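PDB 2PO3: 4-dehydrase from Streptomyces venezuelae, which probably acts as a pyridoxal-phosphate-dependent aminotransferase that forms a TDP-linked amino sugar on the route to desosamine. Local coordinates for residues Ile263-Asn266 with Arg267-Ala271; Pro151-Ala154 with Asp155-Arg158; Asp118-Pro121 with Asp122-Asn125; Val54-Phe57 with Glu58-Ala62. All coordinates share one frame; numbering follows the deposited sequence.

Contact 1 (Ile263-Asn266 with Arg267-Ala271); sequences IDRN and RRNHA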
loop_
_atom_site.group_PDB
_atom_site.type_symbol
_atom_site.label_atom_id
_atom_site.label_comp_id
_atom_site.label_asym_id
_atom_site.label_seq_id
_atom_site.Cartn_x
_atom_site.Cartn_y
_atom_site.Cartn_z
ATOM N N ILE A 263 -14.896 17.789 -13.654
ATOM C CA ILE A 263 -14.488 17.925 -15.041
ATOM C C ILE A 263 -14.910 19.255 -15.643
ATOM O O ILE A 263 -14.169 19.917 -16.366
ATOM C CB ILE A 263 -15.073 16.788 -15.857
ATOM C CG1 ILE A 263 -14.457 15.491 -15.401
ATOM C CG2 ILE A 263 -14.748 16.934 -17.345
ATOM C CD1 ILE A 263 -14.214 14.596 -16.604
ATOM N N ASP A 264 -16.146 19.627 -15.337
ATOM C CA ASP A 264 -16.744 20.849 -15.816
ATOM C C ASP A 264 -15.941 22.009 -15.352
ATOM O O ASP A 264 -15.632 22.874 -16.164
ATOM C CB ASP A 264 -18.175 21.054 -15.303
ATOM C CG ASP A 264 -19.145 20.222 -16.080
ATOM O OD1 ASP A 264 -18.903 19.804 -17.202
ATOM O OD2 ASP A 264 -20.242 19.963 -15.407
ATOM N N ARG A 265 -15.625 22.010 -14.057
ATOM C CA ARG A 265 -14.838 23.127 -13.562
ATOM C C ARG A 265 -13.478 23.128 -14.217
ATOM O O ARG A 265 -12.972 24.180 -14.571
ATOM C CB ARG A 265 -14.692 23.230 -12.039
ATOM C CG ARG A 265 -13.907 24.496 -11.677
ATOM C CD ARG A 265 -14.796 25.669 -11.265
ATOM N NE ARG A 265 -15.437 25.331 -9.998
ATOM C CZ ARG A 265 -15.164 25.935 -8.855
ATOM N NH1 ARG A 265 -14.276 26.929 -8.803
ATOM N NH2 ARG A 265 -15.794 25.531 -7.747
ATOM N N ASN A 266 -12.914 21.933 -14.367
ATOM C CA ASN A 266 -11.615 21.818 -14.993
ATOM C C ASN A 266 -11.637 22.409 -16.394
ATOM O O ASN A 266 -10.750 23.115 -16.858
ATOM C CB ASN A 266 -11.210 20.338 -15.091
ATOM C CG ASN A 266 -10.715 19.748 -13.783
ATOM O OD1 ASN A 266 -10.624 20.424 -12.748
ATOM N ND2 ASN A 266 -10.387 18.477 -13.831
ATOM N N ARG A 267 -12.668 22.098 -17.135
ATOM C CA ARG A 267 -12.738 22.616 -18.481
ATOM C C ARG A 267 -12.874 24.140 -18.515
ATOM O O ARG A 267 -12.336 24.884 -19.354
ATOM C CB ARG A 267 -13.925 21.988 -19.193
ATOM C CG ARG A 267 -13.764 20.510 -19.477
ATOM C CD ARG A 267 -15.038 20.014 -20.132
ATOM N NE ARG A 267 -14.925 18.715 -20.761
ATOM C CZ ARG A 267 -16.025 17.993 -20.883
ATOM N NH1 ARG A 267 -17.179 18.477 -20.418
ATOM N NH2 ARG A 267 -15.968 16.787 -21.467
ATOM N N ARG A 268 -13.654 24.627 -17.577
ATOM C CA ARG A 268 -13.875 26.029 -17.505
ATOM C C ARG A 268 -12.563 26.700 -17.095
ATOM O O ARG A 268 -12.135 27.689 -17.702
ATOM C CB ARG A 268 -15.077 26.254 -16.577
ATOM C CG ARG A 268 -15.235 27.650 -15.976
ATOM C CD ARG A 268 -16.625 27.877 -15.375
ATOM N NE ARG A 268 -17.147 26.718 -14.639
ATOM C CZ ARG A 268 -17.268 26.641 -13.301
ATOM N NH1 ARG A 268 -16.915 27.643 -12.479
ATOM N NH2 ARG A 268 -17.749 25.516 -12.775
ATOM N N ASN A 269 -11.916 26.142 -16.079
ATOM C CA ASN A 269 -10.667 26.717 -15.652
ATOM C C ASN A 269 -9.685 26.757 -16.807
ATOM O O ASN A 269 -8.884 27.674 -16.955
ATOM C CB ASN A 269 -10.024 25.897 -14.517
ATOM C CG ASN A 269 -10.707 26.160 -13.204
ATOM O OD1 ASN A 269 -11.612 26.988 -13.162
ATOM N ND2 ASN A 269 -10.302 25.455 -12.149
ATOM N N HIS A 270 -9.737 25.723 -17.629
ATOM C CA HIS A 270 -8.809 25.647 -18.745
ATOM C C HIS A 270 -9.050 26.739 -19.768
ATOM O O HIS A 270 -8.139 27.429 -20.237
ATOM C CB HIS A 270 -8.737 24.235 -19.389
ATOM C CG HIS A 270 -8.058 24.138 -20.747
ATOM N ND1 HIS A 270 -6.698 23.850 -20.878
ATOM C CD2 HIS A 270 -8.552 24.281 -22.020
ATOM C CE1 HIS A 270 -6.396 23.827 -22.181
ATOM N NE2 HIS A 270 -7.485 24.091 -22.893
ATOM N N ALA A 271 -10.314 26.883 -20.125
ATOM C CA ALA A 271 -10.628 27.900 -21.093
ATOM C C ALA A 271 -10.207 29.264 -20.570
ATOM O O ALA A 271 -9.691 30.094 -21.324
ATOM C CB ALA A 271 -12.089 27.817 -21.496
HETATM O O HOH W 1 -18.394 20.547 -19.950
#
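Four consecutive i to i+4 bonds tie Ile263-Asn266 to Arg267-Ala271 as one unbroken piece of helix, running from Arg267 N to Ile263 O (2.8 Å) through to His270 N to Asn266 O (2.9 Å). On this scaffold, side chains three and four residues apart pair along the helix. The methyl CG2 of Ile263 lies over the centre of one face of the Arg267 guanidinium, 3.9 Å from CZ. The Arg267 chain is extended from CG to NE, and this carries the group past the isoleucine toward Asp264. There the salt bridge between Asp264 OD1 and Arg267 NH1 is long, at 3.9 Å, with the two planes 40° apart. A water donates to Asp264 OD1 at 2.9 Å and also lies beside NH1, at a distance too short to be trusted. The segments are part of helix 246-276, consistent with the long helix that links the two domains in fold type I aminotransferases. Farther round it, Arg265 has CG anti to the backbone N (chi1 -177°), with bends at chi2 and chi3. Its CG touches Asn269 OD1 at 3.7 Å, and its guanidinium stands almost square to the Asn269 amide. Arg268 is poorly ordered, so the approach of its NH2 to Arg265 NE (3.6 Å), which brings like charges together, is only roughly placed. The buried amides look beyond the two segments for their bonds: Asn266 ND2 donates to Asn295 O and Asn269 ND2 to Thr363 OG1, while the His270 ring meets that of His296.

Contact 2 (Pro151-Ala154 with Asp155-Arg158); sequences PCAA and DQLR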
loop_
_atom_site.group_PDB
_atom_site.type_symbol
_atom_site.label_atom_id
_atom_site.label_comp_id
_atom_site.label_asym_id
_atom_site.label_seq_id
_atom_site.Cartn_x
_atom_site.Cartn_y
_atom_site.Cartn_z
ATOM N N PRO A 151 -4.339 10.135 -24.382
ATOM C CA PRO A 151 -4.010 8.762 -24.694
ATOM C C PRO A 151 -2.878 8.598 -25.667
ATOM O O PRO A 151 -2.711 9.374 -26.592
ATOM C CB PRO A 151 -5.293 8.107 -25.195
ATOM C CG PRO A 151 -6.416 9.017 -24.724
ATOM C CD PRO A 151 -5.789 10.408 -24.604
ATOM N N CYS A 152 -2.089 7.577 -25.455
ATOM C CA CYS A 152 -0.988 7.187 -26.350
ATOM C C CYS A 152 -1.538 6.677 -27.682
ATOM O O CYS A 152 -2.756 6.490 -27.814
ATOM C CB CYS A 152 -0.206 6.021 -25.743
ATOM S SG CYS A 152 0.724 6.467 -24.233
ATOM N N ALA A 153 -0.600 6.462 -28.634
ATOM C CA ALA A 153 -0.898 5.887 -29.998
ATOM C C ALA A 153 -0.883 4.371 -29.829
ATOM O O ALA A 153 0.022 3.660 -30.317
ATOM C CB ALA A 153 0.186 6.292 -30.999
ATOM N N ALA A 154 -1.896 3.891 -29.127
ATOM C CA ALA A 154 -1.938 2.480 -28.760
ATOM C C ALA A 154 -1.916 1.565 -29.972
ATOM O O ALA A 154 -1.044 0.669 -30.021
ATOM C CB ALA A 154 -3.122 2.175 -27.827
ATOM N N ASP A 155 -2.716 1.817 -30.973
ATOM C CA ASP A 155 -2.744 1.042 -32.196
ATOM C C ASP A 155 -1.351 0.902 -32.776
ATOM O O ASP A 155 -0.891 -0.204 -33.057
ATOM C CB ASP A 155 -3.782 1.641 -33.173
ATOM C CG ASP A 155 -5.230 1.500 -32.702
ATOM O OD1 ASP A 155 -6.133 2.221 -33.100
ATOM O OD2 ASP A 155 -5.446 0.515 -31.846
ATOM N N GLN A 156 -0.670 2.034 -32.937
ATOM C CA GLN A 156 0.674 1.961 -33.465
ATOM C C GLN A 156 1.617 1.241 -32.506
ATOM O O GLN A 156 2.472 0.420 -32.896
ATOM C CB GLN A 156 1.189 3.359 -33.754
ATOM C CG GLN A 156 0.334 4.104 -34.795
ATOM C CD GLN A 156 0.717 5.576 -34.868
ATOM O OE1 GLN A 156 -0.131 6.454 -34.620
ATOM N NE2 GLN A 156 1.993 5.850 -35.176
ATOM N N LEU A 157 1.436 1.547 -31.216
ATOM C CA LEU A 157 2.261 0.932 -30.190
ATOM C C LEU A 157 2.018 -0.550 -30.148
ATOM O O LEU A 157 2.917 -1.371 -30.029
ATOM C CB LEU A 157 1.910 1.543 -28.830
ATOM C CG LEU A 157 2.672 2.835 -28.597
ATOM C CD1 LEU A 157 2.182 3.530 -27.338
ATOM C CD2 LEU A 157 4.165 2.528 -28.520
ATOM N N ARG A 158 0.748 -0.884 -30.241
ATOM C CA ARG A 158 0.337 -2.256 -30.249
ATOM C C ARG A 158 1.024 -2.930 -31.447
ATOM O O ARG A 158 1.606 -4.018 -31.371
ATOM C CB ARG A 158 -1.173 -2.193 -30.452
ATOM C CG ARG A 158 -1.834 -3.531 -30.742
ATOM C CD ARG A 158 -1.930 -4.346 -29.490
ATOM N NE ARG A 158 -3.182 -4.183 -28.761
ATOM C CZ ARG A 158 -3.322 -4.876 -27.633
ATOM N NH1 ARG A 158 -2.331 -5.677 -27.207
ATOM N NH2 ARG A 158 -4.452 -4.759 -26.924
#
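This is a hydrophobic staple at the start of helix 154-163, where the loop that follows strand 139-145 turns into the helix. Cys152, just before the N-cap, meets Leu157 in the first full turn: Cys152 CB lies 3.8 Å from Leu157 CD1. With CG anti to its carbonyl carbon (chi1 -84°), Leu157 turns back toward the loop, and its CG packs 3.3 Å from Ala153 O. The same oxygen accepts the first i to i+4 hydrogen bond here, from Leu157 N at 2.7 Å. Ala153 holds the N-cap position but has no polar side chain to cap with, and it is the centre of an inverse gamma turn closed by a weak bond from Ala154 N to Cys152 O. Its methyl packs against the Gln156 amide, Ala153 CB to Gln156 OE1 at 3.6 Å. Asp155 lies in the first turn, where a carboxylate is likely to be favoured by the helix end, and it is paired with Arg183. Replacing Leu157 with an alanine would probably leave Cys152 CB without its apolar mate and open a gap at the helix start. Strand 167-171 covers the staple through Phe170, which touches Cys152, Ala154 and Leu157, while Pro128 and Val131 of helix 128-131 pack against Leu157.

Contact 3 (Asp118-Pro121 with Asp122-Asn125); sequences DIDP and DTGN
The Asp120 carboxylate is met from above its plane by the amide of Asp122: the bond from Asp122 N to Asp120 OD1 is 2.8 Å long and comes in 39° out of that plane. At the other oxygen, the methyl CG2 of Thr123 touches Asp120 OD2 at 3.8 Å. The bond to OD1 makes an Asx turn, laid over a type I beta turn with Pro121 and Asp122 at its corners, in the loop between strand 113-117 and helix 128-131. CG of Asp120 is anti to the backbone N (chi1 169°), which brings the carboxylate beside the amide two residues on. The carbonyl of the same residue is gripped twice, by Thr123 N from above its plane and by Gly124 N nearly in line with it. A second carboxylate, that of Asp122, lies at 51° to the first, and a water donating to Asp120 OD1 and Asp122 OD2 probably softens the closeness of the two charges. Gly124 takes a positive phi that a side chain would strain. Ile119 packs over it, and helix 349-355 covers Ile119 through His350 and Leu354. Asp120 N to Asn125 O (2.8 Å) closes the loop, while the Asn125 amide turns away to Arg150 and Leu147. Within it Thr123 forms an ST turn, its OG1 accepting from Asn125 N at 3.0 Å.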
loop_
_atom_site.group_PDB
_atom_site.type_symbol
_atom_site.label_atom_id
_atom_site.label_comp_id
_atom_site.label_asym_id
_atom_site.label_seq_id
_atom_site.Cartn_x
_atom_site.Cartn_y
_atom_site.Cartn_z
ATOM N N ASP A 118 12.155 7.826 -26.427
ATOM C CA ASP A 118 11.666 9.193 -26.635
ATOM C C ASP A 118 10.173 9.340 -26.942
ATOM O O ASP A 118 9.527 8.358 -27.357
ATOM C CB ASP A 118 12.559 10.000 -27.627
ATOM C CG ASP A 118 12.761 11.425 -27.186
ATOM O OD1 ASP A 118 12.233 11.896 -26.176
ATOM O OD2 ASP A 118 13.542 12.099 -28.005
ATOM N N ILE A 119 9.661 10.589 -26.739
ATOM C CA ILE A 119 8.260 10.933 -26.997
ATOM C C ILE A 119 8.075 11.503 -28.393
ATOM O O ILE A 119 9.021 11.892 -29.059
ATOM C CB ILE A 119 7.737 12.008 -26.046
ATOM C CG1 ILE A 119 8.667 13.236 -26.060
ATOM C CG2 ILE A 119 7.544 11.449 -24.624
ATOM C CD1 ILE A 119 8.103 14.510 -25.385
ATOM N N ASP A 120 6.834 11.577 -28.824
ATOM C CA ASP A 120 6.544 12.197 -30.084
ATOM C C ASP A 120 6.386 13.647 -29.612
ATOM O O ASP A 120 5.502 13.957 -28.815
ATOM C CB ASP A 120 5.207 11.716 -30.655
ATOM C CG ASP A 120 4.728 12.532 -31.833
ATOM O OD1 ASP A 120 5.108 13.650 -32.089
ATOM O OD2 ASP A 120 3.876 11.899 -32.597
ATOM N N PRO A 121 7.255 14.537 -30.066
ATOM C CA PRO A 121 7.178 15.911 -29.635
ATOM C C PRO A 121 5.779 16.554 -29.798
ATOM O O PRO A 121 5.396 17.516 -29.129
ATOM C CB PRO A 121 8.237 16.652 -30.464
ATOM C CG PRO A 121 8.580 15.756 -31.663
ATOM C CD PRO A 121 8.138 14.357 -31.259
ATOM N N ASP A 122 4.980 16.040 -30.709
ATOM C CA ASP A 122 3.666 16.607 -30.953
ATOM C C ASP A 122 2.602 16.165 -29.997
ATOM O O ASP A 122 1.519 16.747 -29.952
ATOM C CB ASP A 122 3.195 16.388 -32.408
ATOM C CG ASP A 122 4.064 17.047 -33.462
ATOM O OD1 ASP A 122 4.735 18.049 -33.251
ATOM O OD2 ASP A 122 4.036 16.433 -34.624
ATOM N N THR A 123 2.915 15.135 -29.239
ATOM C CA THR A 123 1.935 14.623 -28.310
ATOM C C THR A 123 2.416 14.608 -26.870
ATOM O O THR A 123 1.663 14.862 -25.928
ATOM C CB THR A 123 1.471 13.214 -28.720
ATOM O OG1 THR A 123 2.514 12.279 -28.468
ATOM C CG2 THR A 123 1.185 13.218 -30.221
ATOM N N GLY A 124 3.681 14.292 -26.702
ATOM C CA GLY A 124 4.253 14.225 -25.381
ATOM C C GLY A 124 4.271 12.801 -24.888
ATOM O O GLY A 124 4.794 12.552 -23.786
ATOM N N ASN A 125 3.687 11.908 -25.718
ATOM C CA ASN A 125 3.566 10.468 -25.458
ATOM C C ASN A 125 4.637 9.614 -26.137
ATOM O O ASN A 125 5.242 10.014 -27.135
ATOM C CB ASN A 125 2.160 9.943 -25.820
ATOM C CG ASN A 125 1.133 10.433 -24.826
ATOM O OD1 ASN A 125 1.503 10.608 -23.665
ATOM N ND2 ASN A 125 -0.120 10.672 -25.240
HETATM O O HOH W 2 5.951 13.989 -34.731
#

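Contact 4 (Val54-Phe57 with Glu58-Ala62); sequences VREF and EERVA
Glu58 OE2 is gripped by two groups, a salt bridge from Arg222 and a hydrogen bond from Ala72 N of strand 69-73. The other oxygen pairs with Arg55 in a salt bridge, Arg55 NH1 to Glu58 OE1 at 3.4 Å. Arg55 and Glu58 run side by side and point the same way, their flat ends 21° apart, and the methyl CG1 of Val54 packs against Glu58 CD at 3.7 Å. This part of helix 52-65 is braced by routine backbone bonds, among them Val61 N to Phe57 O at 2.7 Å. On its buried side stands a CH-pi contact. Phe57 has CG anti to the backbone N (chi1 -177°), which sends the ring outward from the helix, leaning toward the next turn, where Val61 CG2 sits over one face, 3.6 Å from the ring centroid and 15° off its normal. Phe196 meets the same ring edge-to-face, and Leu253 of helix 246-276 also touches it. With an alanine in place of Phe57, the Val61 methyl would probably lose the face it rests on and Phe196 its aromatic partner. Arg60 NH1 forms a salt bridge with Asp257 of helix 246-276. A buried glutamate so surrounded is likely to stay ionised, its charge shared between Arg55 at OE1 and Arg222 at OE2.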
loop_
_atom_site.group_PDB
_atom_site.type_symbol
_atom_site.label_atom_id
_atom_site.label_comp_id
_atom_site.label_asym_id
_atom_site.label_seq_id
_atom_site.Cartn_x
_atom_site.Cartn_y
_atom_site.Cartn_z
ATOM N N VAL A 54 -15.466 -1.433 -1.690
ATOM C CA VAL A 54 -14.478 -1.683 -2.696
ATOM C C VAL A 54 -15.121 -2.271 -3.927
ATOM O O VAL A 54 -14.863 -1.851 -5.040
ATOM C CB VAL A 54 -13.419 -2.627 -2.148
ATOM C CG1 VAL A 54 -12.552 -3.146 -3.285
ATOM C CG2 VAL A 54 -12.567 -1.893 -1.113
ATOM N N ARG A 55 -15.962 -3.267 -3.721
ATOM C CA ARG A 55 -16.614 -3.906 -4.849
ATOM C C ARG A 55 -17.405 -2.925 -5.655
ATOM O O ARG A 55 -17.378 -2.978 -6.867
ATOM C CB ARG A 55 -17.510 -5.084 -4.456
ATOM C CG ARG A 55 -16.685 -6.257 -3.962
ATOM C CD ARG A 55 -15.513 -6.516 -4.907
ATOM N NE ARG A 55 -15.090 -7.898 -4.852
ATOM C CZ ARG A 55 -13.868 -8.285 -4.516
ATOM N NH1 ARG A 55 -12.906 -7.404 -4.222
ATOM N NH2 ARG A 55 -13.621 -9.599 -4.485
ATOM N N GLU A 56 -18.102 -2.038 -4.980
ATOM C CA GLU A 56 -18.880 -1.031 -5.693
ATOM C C GLU A 56 -17.984 -0.132 -6.544
ATOM O O GLU A 56 -18.199 0.137 -7.736
ATOM C CB GLU A 56 -19.743 -0.200 -4.727
ATOM C CG GLU A 56 -20.830 0.618 -5.453
ATOM C CD GLU A 56 -21.474 1.638 -4.544
ATOM O OE1 GLU A 56 -21.629 1.446 -3.347
ATOM O OE2 GLU A 56 -21.813 2.757 -5.157
ATOM N N PHE A 57 -16.939 0.336 -5.898
ATOM C CA PHE A 57 -15.951 1.197 -6.545
ATOM C C PHE A 57 -15.367 0.488 -7.771
ATOM O O PHE A 57 -15.360 1.003 -8.877
ATOM C CB PHE A 57 -14.843 1.532 -5.513
ATOM C CG PHE A 57 -13.751 2.482 -5.970
ATOM C CD1 PHE A 57 -14.002 3.849 -6.070
ATOM C CD2 PHE A 57 -12.466 2.029 -6.277
ATOM C CE1 PHE A 57 -13.002 4.731 -6.477
ATOM C CE2 PHE A 57 -11.449 2.893 -6.685
ATOM C CZ PHE A 57 -11.735 4.251 -6.799
ATOM N N GLU A 58 -14.894 -0.732 -7.574
ATOM C CA GLU A 58 -14.310 -1.502 -8.660
ATOM C C GLU A 58 -15.196 -1.500 -9.877
ATOM O O GLU A 58 -14.740 -1.468 -11.032
ATOM C CB GLU A 58 -13.985 -2.952 -8.222
ATOM C CG GLU A 58 -12.775 -3.022 -7.282
ATOM C CD GLU A 58 -12.623 -4.402 -6.755
ATOM O OE1 GLU A 58 -13.556 -5.160 -6.681
ATOM O OE2 GLU A 58 -11.411 -4.712 -6.401
ATOM N N GLU A 59 -16.491 -1.554 -9.584
ATOM C CA GLU A 59 -17.505 -1.593 -10.620
ATOM C C GLU A 59 -17.580 -0.308 -11.438
ATOM O O GLU A 59 -17.530 -0.315 -12.677
ATOM C CB GLU A 59 -18.859 -1.974 -10.001
ATOM C CG GLU A 59 -19.936 -2.198 -11.076
ATOM C CD GLU A 59 -21.299 -2.224 -10.467
ATOM O OE1 GLU A 59 -21.975 -3.241 -10.430
ATOM O OE2 GLU A 59 -21.642 -1.072 -9.919
ATOM N N ARG A 60 -17.715 0.794 -10.698
ATOM C CA ARG A 60 -17.768 2.075 -11.320
ATOM C C ARG A 60 -16.455 2.279 -12.060
ATOM O O ARG A 60 -16.416 2.619 -13.247
ATOM C CB ARG A 60 -18.062 3.161 -10.296
ATOM C CG ARG A 60 -19.305 2.860 -9.473
ATOM C CD ARG A 60 -19.596 3.995 -8.513
ATOM N NE ARG A 60 -19.734 5.294 -9.181
ATOM C CZ ARG A 60 -19.934 6.438 -8.505
ATOM N NH1 ARG A 60 -20.085 6.447 -7.176
ATOM N NH2 ARG A 60 -20.062 7.584 -9.172
ATOM N N VAL A 61 -15.356 2.031 -11.369
ATOM C CA VAL A 61 -14.063 2.196 -12.019
ATOM C C VAL A 61 -13.954 1.474 -13.343
ATOM O O VAL A 61 -13.545 2.080 -14.334
ATOM C CB VAL A 61 -12.868 1.919 -11.098
ATOM C CG1 VAL A 61 -11.594 1.873 -11.942
ATOM C CG2 VAL A 61 -12.798 2.979 -9.983
ATOM N N ALA A 62 -14.328 0.182 -13.370
ATOM C CA ALA A 62 -14.251 -0.582 -14.609
ATOM C C ALA A 62 -15.167 -0.031 -15.708
ATOM O O ALA A 62 -14.834 -0.004 -16.894
ATOM C CB ALA A 62 -14.386 -2.094 -14.414
#

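Contacts 2 and 3 are neighbours, their centres about 12 Å apart, and they meet where Asn125 packs against the loop before helix 154-163, with Asn125 ND2 lying 3.2 Å from Pro151 O. Contact 4 lies on the far side of the chain's centre from contact 3, about 32 Å between centres, while contact 1 is 24 to 27 Å from each of the others. Measured to a bound TDP-sugar–cofactor adduct, the side chains of Cys152, Asn125 and Val54 are each about 10 Å away and that of Asn266 about 14 Å. Lys200, the predicted cofactor-binding lysine, lies about 9 Å from Asn266 and 10 Å from Phe57, side chain to side chain.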